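Local coordinates for sialidase domain-containing protein (Dyadobacter fermentans, PDB 5HX0) that is of unknown function but has a sialidase-like beta-propeller fold and may act on carbohydrates, at residues 135-147 and 162-176. Residues are numbered along the deposited sequence; the frame is centred on the assembly and turned at random.
Sequences GTILCASYGWAFL and AGGAVFLGGYVLRST
Trp144 and Phe167 meet at a slant, their six-membered rings having centroids 4.9 Å apart and planes at 44°, with Phe167 CD1 lying over one indole face, toward its rim. Trp144 CG stands anti to its carbonyl carbon (chi1 -69°), which carries the indole across the neighbouring strand: CE3 reaches the Phe167 backbone N at 3.5 Å and CH2 the methyl CB of Ala162 at 3.7 Å. Tyr142 extends this aromatic cluster, its CD1 meeting Phe167 CE1 at 3.6 Å in the plane of the Phe167 ring; Tyr207 packs against both. Beyond Trp144, Ala165 CB sits over the face of Phe146 in a CH-pi contact, 3.9 Å from the ring centroid. The backbones pair antiparallel, as expected for neighbouring strands of one propeller blade, with strands 123-131 and 183-186 flanking them. The ladder from Ile137-Ser175 to Tyr142-Gly170 then slips: Trp144 faces Phe167, giving strand 165-175 one extra residue opposite Gly143, whose O accepts from Leu168 N (2.7 Å). On the sheet face opposite Trp144, Tyr171 folds its ring over Ser141 and Tyr142 backbone atoms, CG wedged between its own N and carbonyl carbon (chi1 35°), while its OH is hydrogen-bonded to Ser124 OG. Farther along, the extended Arg174 chain runs beside Leu138, Arg174 CG touching Leu138 CD2 at 3.4 Å; Thr136 CG2 lies over one guanidinium face, and Lys245 O receives the NE hydrogen.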
ATOM      1  N   GLY A 135     -17.184   1.542  20.588  1.00 14.81           N
ATOM      2  CA  GLY A 135     -16.617   0.598  19.652  1.00 15.62           C
ATOM      3  C   GLY A 135     -15.950   1.217  18.447  1.00 15.20           C
ATOM      4  O   GLY A 135     -15.235   0.504  17.728  1.00 15.52           O
ATOM      5  N   THR A 136     -16.162   2.514  18.196  1.00 14.89           N
ATOM      6  CA  THR A 136     -15.412   3.217  17.157  1.00 13.90           C
ATOM      7  C   THR A 136     -13.911   3.061  17.376  1.00 12.40           C
ATOM      8  O   THR A 136     -13.431   3.108  18.512  1.00 10.98           O
ATOM      9  CB  THR A 136     -15.781   4.697  17.180  1.00 17.90           C
ATOM     10  OG1 THR A 136     -17.195   4.831  16.963  1.00 22.70           O
ATOM     11  CG2 THR A 136     -15.008   5.475  16.114  1.00 11.90           C
ATOM     12  N   ILE A 137     -13.156   2.891  16.291  1.00 10.61           N
ATOM     13  CA  ILE A 137     -11.695   2.827  16.385  1.00 11.10           C
ATOM     14  C   ILE A 137     -11.097   3.934  15.538  1.00 11.41           C
ATOM     15  O   ILE A 137     -11.450   4.080  14.363  1.00 14.91           O
ATOM     16  CB  ILE A 137     -11.141   1.459  15.949  1.00 10.51           C
ATOM     17  CG1 ILE A 137     -11.735   0.334  16.806  1.00 10.87           C
ATOM     18  CG2 ILE A 137      -9.584   1.450  16.031  1.00 10.60           C
ATOM     19  CD1 ILE A 137     -11.524  -1.065  16.198  1.00 13.17           C
ATOM     20  N   LEU A 138     -10.207   4.718  16.145  1.00 12.07           N
ATOM     21  CA  LEU A 138      -9.397   5.705  15.444  1.00 11.08           C
ATOM     22  C   LEU A 138      -7.990   5.151  15.294  1.00 14.65           C
ATOM     23  O   LEU A 138      -7.475   4.519  16.219  1.00 11.44           O
ATOM     24  CB  LEU A 138      -9.329   7.018  16.214  1.00 15.32           C
ATOM     25  CG  LEU A 138     -10.646   7.699  16.601  1.00 18.08           C
ATOM     26  CD1 LEU A 138     -10.358   8.960  17.403  1.00 23.64           C
ATOM     27  CD2 LEU A 138     -11.392   8.052  15.344  1.00 20.12           C
ATOM     28  N   CYS A 139      -7.366   5.397  14.139  1.00 11.09           N
ATOM     29  CA  CYS A 139      -5.979   4.985  13.908  1.00  9.37           C
ATOM     30  C   CYS A 139      -5.216   6.202  13.388  1.00 13.09           C
ATOM     31  O   CYS A 139      -5.299   6.534  12.204  1.00 13.62           O
ATOM     32  CB  CYS A 139      -5.894   3.805  12.932  1.00 10.57           C
ATOM     33  SG  CYS A 139      -4.194   3.245  12.660  1.00 14.26           S
ATOM     34  N   ALA A 140      -4.475   6.862  14.274  1.00 11.83           N
ATOM     35  CA  ALA A 140      -3.686   8.025  13.894  1.00 11.76           C
ATOM     36  C   ALA A 140      -2.370   7.586  13.268  1.00 15.70           C
ATOM     37  O   ALA A 140      -1.793   6.548  13.626  1.00 10.78           O
ATOM     38  CB  ALA A 140      -3.414   8.911  15.111  1.00 12.95           C
ATOM     39  N   SER A 141      -1.903   8.374  12.307  1.00  9.73           N
ATOM     40  CA  SER A 141      -0.622   8.075  11.667  1.00  9.71           C
ATOM     41  C   SER A 141      -0.011   9.391  11.192  1.00  9.93           C
ATOM     42  O   SER A 141      -0.548  10.477  11.455  1.00 11.14           O
ATOM     43  CB  SER A 141      -0.827   7.068  10.523  1.00 12.49           C
ATOM     44  OG  SER A 141       0.408   6.727   9.911  1.00 14.52           O
ATOM     45  N   TYR A 142       1.104   9.287  10.474  1.00 10.86           N
ATOM     46  CA  TYR A 142       1.718  10.416   9.784  1.00 12.33           C
ATOM     47  C   TYR A 142       2.644   9.844   8.721  1.00 13.60           C
ATOM     48  O   TYR A 142       2.930   8.647   8.717  1.00 11.56           O
ATOM     49  CB  TYR A 142       2.458  11.360  10.738  1.00  9.71           C
ATOM     50  CG  TYR A 142       3.458  10.719  11.700  1.00 11.84           C
ATOM     51  CD1 TYR A 142       4.799  10.618  11.353  1.00 12.55           C
ATOM     52  CD2 TYR A 142       3.066  10.278  12.970  1.00  9.84           C
ATOM     53  CE1 TYR A 142       5.733  10.084  12.224  1.00 13.97           C
ATOM     54  CE2 TYR A 142       4.007   9.724  13.855  1.00 14.02           C
ATOM     55  CZ  TYR A 142       5.336   9.632  13.458  1.00 19.88           C
ATOM     56  OH  TYR A 142       6.299   9.096  14.289  1.00 26.18           O
ATOM     57  N   GLY A 143       3.077  10.700   7.784  1.00 10.41           N
ATOM     58  CA  GLY A 143       3.662  10.209   6.550  1.00 10.23           C
ATOM     59  C   GLY A 143       4.915  10.937   6.092  1.00 15.34           C
ATOM     60  O   GLY A 143       5.228  12.059   6.528  1.00 12.26           O
ATOM     61  N   TRP A 144       5.605  10.275   5.145  1.00 11.60           N
ATOM     62  CA  TRP A 144       6.822  10.752   4.494  1.00 14.05           C
ATOM     63  C   TRP A 144       6.671  10.604   2.991  1.00 17.46           C
ATOM     64  O   TRP A 144       6.326   9.518   2.511  1.00 15.48           O
ATOM     65  CB  TRP A 144       8.050   9.935   4.936  1.00 12.87           C
ATOM     66  CG  TRP A 144       8.428  10.151   6.354  1.00 19.80           C
ATOM     67  CD1 TRP A 144       8.133   9.348   7.422  1.00 15.64           C
ATOM     68  CD2 TRP A 144       9.182  11.261   6.870  1.00 15.03           C
ATOM     69  NE1 TRP A 144       8.664   9.897   8.577  1.00 17.62           N
ATOM     70  CE2 TRP A 144       9.310  11.067   8.260  1.00 18.50           C
ATOM     71  CE3 TRP A 144       9.752  12.400   6.288  1.00 14.13           C
ATOM     72  CZ2 TRP A 144      10.003  11.968   9.082  1.00 16.55           C
ATOM     73  CZ3 TRP A 144      10.438  13.289   7.095  1.00 14.00           C
ATOM     74  CH2 TRP A 144      10.557  13.072   8.478  1.00 17.36           C
ATOM     75  N   ALA A 145       6.979  11.661   2.243  1.00 11.75           N
ATOM     76  CA  ALA A 145       6.932  11.582   0.789  1.00 14.38           C
ATOM     77  C   ALA A 145       8.344  11.535   0.219  1.00 15.12           C
ATOM     78  O   ALA A 145       9.308  11.976   0.851  1.00 15.78           O
ATOM     79  CB  ALA A 145       6.143  12.772   0.210  1.00 14.68           C
ATOM     80  N   PHE A 146       8.471  10.997  -0.993  1.00 13.29           N
ATOM     81  CA  PHE A 146       9.785  10.803  -1.600  1.00 14.05           C
ATOM     82  C   PHE A 146       9.783  11.516  -2.940  1.00 14.79           C
ATOM     83  O   PHE A 146       9.145  11.061  -3.887  1.00 17.48           O
ATOM     84  CB  PHE A 146      10.115   9.312  -1.716  1.00 14.41           C
ATOM     85  CG  PHE A 146      10.258   8.652  -0.360  1.00 18.20           C
ATOM     86  CD1 PHE A 146       9.134   8.323   0.384  1.00 15.88           C
ATOM     87  CD2 PHE A 146      11.508   8.450   0.196  1.00 19.63           C
ATOM     88  CE1 PHE A 146       9.260   7.765   1.678  1.00 17.53           C
ATOM     89  CE2 PHE A 146      11.645   7.883   1.467  1.00 19.95           C
ATOM     90  CZ  PHE A 146      10.508   7.538   2.207  1.00 16.98           C
ATOM     91  N   LEU A 147      10.495  12.630  -3.011  1.00 14.53           N
ATOM     92  CA  LEU A 147      10.401  13.528  -4.147  1.00 19.06           C
ATOM     93  C   LEU A 147      11.636  13.415  -5.023  1.00 18.68           C
ATOM     94  O   LEU A 147      12.717  13.030  -4.568  1.00 18.76           O
ATOM     95  CB  LEU A 147      10.235  14.979  -3.686  1.00 17.46           C
ATOM     96  CG  LEU A 147       8.811  15.464  -3.413  1.00 21.56           C
ATOM     97  CD1 LEU A 147       8.151  14.643  -2.327  1.00 17.61           C
ATOM     98  CD2 LEU A 147       8.844  16.951  -3.019  1.00 26.19           C
ATOM     99  N   ALA A 162      14.188  14.365   6.228  1.00 22.44           N
ATOM    100  CA  ALA A 162      14.930  13.392   7.015  1.00 22.38           C
ATOM    101  C   ALA A 162      15.078  12.136   6.175  1.00 25.81           C
ATOM    102  O   ALA A 162      14.106  11.699   5.550  1.00 20.77           O
ATOM    103  CB  ALA A 162      14.224  13.081   8.346  1.00 20.17           C
ATOM    104  N   GLY A 163      16.290  11.581   6.142  1.00 24.99           N
ATOM    105  CA  GLY A 163      16.536  10.370   5.374  1.00 27.01           C
ATOM    106  C   GLY A 163      16.194  10.513   3.908  1.00 29.76           C
ATOM    107  O   GLY A 163      15.869   9.517   3.244  1.00 26.76           O
ATOM    108  N   GLY A 164      16.262  11.730   3.383  1.00 24.71           N
ATOM    109  CA  GLY A 164      15.912  11.981   2.003  1.00 22.60           C
ATOM    110  C   GLY A 164      14.427  12.092   1.739  1.00 20.94           C
ATOM    111  O   GLY A 164      14.038  12.257   0.584  1.00 23.83           O
ATOM    112  N   ALA A 165      13.595  12.041   2.773  1.00 17.11           N
ATOM    113  CA  ALA A 165      12.147  12.120   2.649  1.00 18.14           C
ATOM    114  C   ALA A 165      11.637  13.444   3.213  1.00 15.00           C
ATOM    115  O   ALA A 165      12.261  14.041   4.093  1.00 20.69           O
ATOM    116  CB  ALA A 165      11.481  10.948   3.381  1.00 17.27           C
ATOM    117  N   VAL A 166      10.497  13.900   2.699  1.00 12.43           N
ATOM    118  CA  VAL A 166       9.893  15.165   3.107  1.00 14.44           C
ATOM    119  C   VAL A 166       8.628  14.865   3.899  1.00 14.08           C
ATOM    120  O   VAL A 166       7.743  14.139   3.429  1.00 16.51           O
ATOM    121  CB  VAL A 166       9.594  16.069   1.900  1.00 18.24           C
ATOM    122  CG1 VAL A 166       8.984  17.395   2.359  1.00 14.33           C
ATOM    123  CG2 VAL A 166      10.872  16.303   1.101  1.00 15.86           C
ATOM    124  N   PHE A 167       8.539  15.449   5.087  1.00 11.59           N
ATOM    125  CA  PHE A 167       7.494  15.121   6.049  1.00 13.82           C
ATOM    126  C   PHE A 167       6.106  15.498   5.524  1.00 18.33           C
ATOM    127  O   PHE A 167       5.916  16.561   4.922  1.00 17.98           O
ATOM    128  CB  PHE A 167       7.802  15.859   7.358  1.00 13.10           C
ATOM    129  CG  PHE A 167       7.029  15.362   8.551  1.00 12.26           C
ATOM    130  CD1 PHE A 167       6.757  14.028   8.704  1.00 16.70           C
ATOM    131  CD2 PHE A 167       6.629  16.248   9.546  1.00 19.39           C
ATOM    132  CE1 PHE A 167       6.045  13.572   9.825  1.00 19.22           C
ATOM    133  CE2 PHE A 167       5.925  15.812  10.655  1.00 17.97           C
ATOM    134  CZ  PHE A 167       5.633  14.470  10.791  1.00 17.39           C
ATOM    135  N   LEU A 168       5.120  14.622   5.749  1.00 11.54           N
ATOM    136  CA  LEU A 168       3.739  14.951   5.376  1.00 11.22           C
ATOM    137  C   LEU A 168       2.847  15.297   6.558  1.00 15.02           C
ATOM    138  O   LEU A 168       1.714  15.759   6.341  1.00 15.76           O
ATOM    139  CB  LEU A 168       3.081  13.792   4.614  1.00 13.46           C
ATOM    140  CG  LEU A 168       3.660  13.411   3.255  1.00 15.96           C
ATOM    141  CD1 LEU A 168       3.071  12.057   2.806  1.00 12.35           C
ATOM    142  CD2 LEU A 168       3.350  14.521   2.243  1.00 19.50           C
ATOM    143  N   GLY A 169       3.293  15.051   7.781  1.00 16.47           N
ATOM    144  CA  GLY A 169       2.407  15.284   8.901  1.00 16.54           C
ATOM    145  C   GLY A 169       1.300  14.242   8.982  1.00 15.86           C
ATOM    146  O   GLY A 169       1.345  13.185   8.347  1.00 14.53           O
ATOM    147  N   GLY A 170       0.271  14.577   9.766  1.00 12.69           N
ATOM    148  CA  GLY A 170      -0.650  13.577  10.249  1.00 11.42           C
ATOM    149  C   GLY A 170      -1.810  13.241   9.316  1.00 15.96           C
ATOM    150  O   GLY A 170      -2.179  13.995   8.410  1.00 12.43           O
ATOM    151  N   TYR A 171      -2.383  12.062   9.559  1.00 13.12           N
ATOM    152  CA  TYR A 171      -3.663  11.663   8.991  1.00  9.01           C
ATOM    153  C   TYR A 171      -4.231  10.582   9.900  1.00 11.57           C
ATOM    154  O   TYR A 171      -3.482   9.877  10.574  1.00 12.62           O
ATOM    155  CB  TYR A 171      -3.545  11.158   7.548  1.00 10.03           C
ATOM    156  CG  TYR A 171      -2.299  10.367   7.146  1.00  9.88           C
ATOM    157  CD1 TYR A 171      -2.217   8.985   7.337  1.00 10.67           C
ATOM    158  CD2 TYR A 171      -1.252  11.001   6.504  1.00 16.79           C
ATOM    159  CE1 TYR A 171      -1.091   8.261   6.915  1.00 10.18           C
ATOM    160  CE2 TYR A 171      -0.130  10.308   6.089  1.00 18.55           C
ATOM    161  CZ  TYR A 171      -0.051   8.949   6.291  1.00 13.81           C
ATOM    162  OH  TYR A 171       1.075   8.299   5.837  1.00 14.12           O
ATOM    163  N   VAL A 172      -5.553  10.493   9.951  1.00 10.57           N
ATOM    164  CA  VAL A 172      -6.250   9.591  10.867  1.00 11.45           C
ATOM    165  C   VAL A 172      -7.263   8.789  10.069  1.00 19.75           C
ATOM    166  O   VAL A 172      -8.034   9.357   9.285  1.00 17.62           O
ATOM    167  CB  VAL A 172      -6.959  10.370  11.997  1.00 14.83           C
ATOM    168  CG1 VAL A 172      -7.609   9.416  12.989  1.00 14.57           C
ATOM    169  CG2 VAL A 172      -5.979  11.290  12.703  1.00 14.92           C
ATOM    170  N   LEU A 173      -7.255   7.474  10.252  1.00 13.56           N
ATOM    171  CA  LEU A 173      -8.296   6.607   9.722  1.00 15.44           C
ATOM    172  C   LEU A 173      -9.281   6.256  10.830  1.00 15.91           C
ATOM    173  O   LEU A 173      -8.937   6.212  12.011  1.00 14.81           O
ATOM    174  CB  LEU A 173      -7.687   5.331   9.142  1.00 14.92           C
ATOM    175  CG  LEU A 173      -6.551   5.810   8.251  1.00 27.54           C
ATOM    176  CD1 LEU A 173      -5.438   4.839   8.268  1.00 31.93           C
ATOM    177  CD2 LEU A 173      -7.042   6.098   6.857  1.00 19.88           C
ATOM    178  N   ARG A 174     -10.501   5.941  10.423  1.00 10.63           N
ATOM    179  CA  ARG A 174     -11.594   5.707  11.353  1.00 14.58           C
ATOM    180  C   ARG A 174     -12.375   4.474  10.919  1.00 15.16           C
ATOM    181  O   ARG A 174     -12.659   4.297   9.732  1.00 15.18           O
ATOM    182  CB  ARG A 174     -12.500   6.942  11.359  1.00 17.71           C
ATOM    183  CG  ARG A 174     -13.182   7.250  12.609  1.00 27.28           C
ATOM    184  CD  ARG A 174     -13.710   8.697  12.567  1.00 22.80           C
ATOM    185  NE  ARG A 174     -14.577   8.922  13.706  1.00 22.69           N
ATOM    186  CZ  ARG A 174     -15.870   8.631  13.703  1.00 28.97           C
ATOM    187  NH1 ARG A 174     -16.433   8.128  12.603  1.00 34.33           N
ATOM    188  NH2 ARG A 174     -16.601   8.848  14.787  1.00 24.86           N
ATOM    189  N   SER A 175     -12.738   3.629  11.876  1.00 11.73           N
ATOM    190  CA  SER A 175     -13.572   2.474  11.587  1.00 12.25           C
ATOM    191  C   SER A 175     -14.750   2.446  12.542  1.00 18.05           C
ATOM    192  O   SER A 175     -14.579   2.590  13.758  1.00 14.35           O
ATOM    193  CB  SER A 175     -12.797   1.169  11.688  1.00 11.05           C
ATOM    194  OG  SER A 175     -13.662   0.059  11.489  1.00 10.51           O
ATOM    195  N   THR A 176     -15.945   2.249  11.984  1.00 15.37           N
ATOM    196  CA  THR A 176     -17.145   2.044  12.781  1.00 17.27           C
ATOM    197  C   THR A 176     -17.667   0.615  12.664  1.00 22.86           C
ATOM    198  O   THR A 176     -18.792   0.332  13.097  1.00 23.03           O
ATOM    199  CB  THR A 176     -18.230   3.050  12.372  1.00 15.98           C
ATOM    200  OG1 THR A 176     -18.470   2.931  10.971  1.00 19.19           O
ATOM    201  CG2 THR A 176     -17.781   4.481  12.666  1.00 21.96           C
TER
HETATM  202  O   HOH W   1     -15.307   0.131  14.961  1.00 20.79           O
HETATM  203  O   HOH W   2      12.213  13.528  -0.933  1.00 23.56           O